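Local coordinates for hemolysin-like protein containing CBS domains (Oenococcus oeni, PDB 3OCO) that is of unknown molecular function but carries a pair of CBS domains belonging to a longer membrane protein that may bind FAD, at residues Asp94-Pro99 / Pro117-Ile122. Numbering follows the deposited sequence.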
# COMPACT_ATOMS: atom_id res chain seq x y z
N ASP A 94 6.91 1.04 15.41
CA ASP A 94 5.81 1.46 16.31
C ASP A 94 4.42 1.47 15.71
O ASP A 94 4.24 1.62 14.51
CB ASP A 94 6.07 2.87 16.84
CG ASP A 94 7.29 2.96 17.71
OD1 ASP A 94 7.81 1.89 18.10
OD2 ASP A 94 7.73 4.09 18.00
N ILE A 95 3.42 1.34 16.57
CA ILE A 95 2.05 1.56 16.15
C ILE A 95 1.42 2.59 17.04
O ILE A 95 2.06 3.11 17.95
CB ILE A 95 1.23 0.27 16.18
CG1 ILE A 95 1.42 -0.48 17.50
CG2 ILE A 95 1.65 -0.61 15.01
CD1 ILE A 95 0.38 -0.16 18.59
N VAL A 96 0.18 2.93 16.73
CA VAL A 96 -0.62 3.74 17.64
C VAL A 96 -1.90 2.97 17.97
O VAL A 96 -2.44 2.24 17.14
CB VAL A 96 -0.90 5.14 17.06
CG1 VAL A 96 -1.86 5.06 15.88
CG2 VAL A 96 -1.45 6.06 18.14
N SER A 97 -2.37 3.08 19.21
CA SER A 97 -3.59 2.40 19.58
C SER A 97 -4.71 3.42 19.74
O SER A 97 -4.48 4.57 20.12
CB SER A 97 -3.39 1.58 20.86
OG SER A 97 -3.02 2.40 21.95
N VAL A 98 -5.92 2.99 19.41
CA VAL A 98 -7.08 3.88 19.45
C VAL A 98 -8.28 3.07 19.92
O VAL A 98 -8.33 1.86 19.66
CB VAL A 98 -7.39 4.48 18.05
CG1 VAL A 98 -6.13 5.02 17.38
CG2 VAL A 98 -8.04 3.44 17.13
N PRO A 99 -9.24 3.72 20.61
CA PRO A 99 -10.46 3.06 21.11
C PRO A 99 -11.44 2.74 19.99
O PRO A 99 -11.44 3.43 18.97
CB PRO A 99 -11.07 4.10 22.06
CG PRO A 99 -10.20 5.34 21.98
CD PRO A 99 -9.31 5.19 20.78
N PRO A 117 1.83 3.76 10.17
CA PRO A 117 0.85 3.38 9.15
C PRO A 117 -0.13 2.35 9.71
O PRO A 117 -0.96 1.79 9.00
CB PRO A 117 1.72 2.75 8.06
CG PRO A 117 3.09 2.49 8.70
CD PRO A 117 2.98 2.84 10.16
N MSE A 118 -0.03 2.09 11.01
CA MSE A 118 -0.94 1.14 11.62
C MSE A 118 -1.52 1.62 12.93
O MSE A 118 -0.79 2.05 13.83
CB MSE A 118 -0.30 -0.23 11.79
CG MSE A 118 -1.24 -1.22 12.48
SE MSE A 118 -0.70 -3.07 12.31
CE MSE A 118 0.44 -3.27 13.86
N ALA A 119 -2.84 1.57 13.02
CA ALA A 119 -3.53 1.83 14.27
C ALA A 119 -4.08 0.51 14.77
O ALA A 119 -4.60 -0.29 13.98
CB ALA A 119 -4.65 2.79 14.04
N ILE A 120 -3.95 0.27 16.07
CA ILE A 120 -4.52 -0.93 16.65
C ILE A 120 -5.76 -0.52 17.42
O ILE A 120 -5.69 0.34 18.31
CB ILE A 120 -3.52 -1.66 17.60
CG1 ILE A 120 -2.38 -2.32 16.82
CG2 ILE A 120 -4.21 -2.76 18.34
CD1 ILE A 120 -1.57 -1.38 15.99
N VAL A 121 -6.90 -1.12 17.06
CA VAL A 121 -8.16 -0.81 17.73
C VAL A 121 -8.32 -1.66 19.00
O VAL A 121 -8.34 -2.89 18.92
CB VAL A 121 -9.38 -1.01 16.79
CG1 VAL A 121 -10.64 -0.43 17.42
CG2 VAL A 121 -9.14 -0.34 15.44
N ILE A 122 -8.44 -1.00 20.16
CA ILE A 122 -8.41 -1.67 21.48
C ILE A 122 -9.78 -1.68 22.16
O ILE A 122 -10.49 -0.69 22.12
CB ILE A 122 -7.50 -0.91 22.48
CG1 ILE A 122 -6.64 0.14 21.79
CG2 ILE A 122 -6.64 -1.85 23.28
CD1 ILE A 122 -6.16 1.20 22.77
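Val96 O is gripped twice by the facing strand: Ile120 N donates to it over 2.7 Å with an N-H...O angle of 161°, and Ala119 CA adds a CA-H...O contact at 3.1 Å. Val98 O repeats the pattern, taking the N-H of Ile122 and a CA-H...O contact from Val121. The return bonds run from Val96 N to Met118 O and from Val98 N to Ile120 O, the latter 2.9 Å long. On strand 96-99 Val96 and Val98 each use both N-H and C=O, whereas the partners step from Met118 to Ile120 to Ile122, the ladder of parallel strands; the short strand axes diverge by 35°.

On one face, Ile120 CD1 lies against the branch point of Ile95, 3.3 Å from Ile95 CB, closer than usual van der Waals contact, so the packing here is tight or slightly strained, with the side chains crossing at about a right angle. With chi1 at -71°, Ile120 CG1 stands beside its own backbone N, and the turn at chi2 brings CD1 against Ile95. Farther along the same face, Ile122 CD1 rests 3.4 Å from Ser97 CB. Val96, Val98, Ala119 and Val121 line the reverse face, where Val96 CG1 meets Ala119 CB at 4.0 Å.

The pairing closes a beta-alpha-beta unit of the second CBS domain, strand 96-99 reaching strand 119-122 through helix 104-113. Met111 of that helix covers Val96 and Ala119, while Tyr70 and Ile67 of strand 66-72 touch Ile95 and Ile120 respectively; strand 128-132 pairs antiparallel with the far edge of strand 119-122.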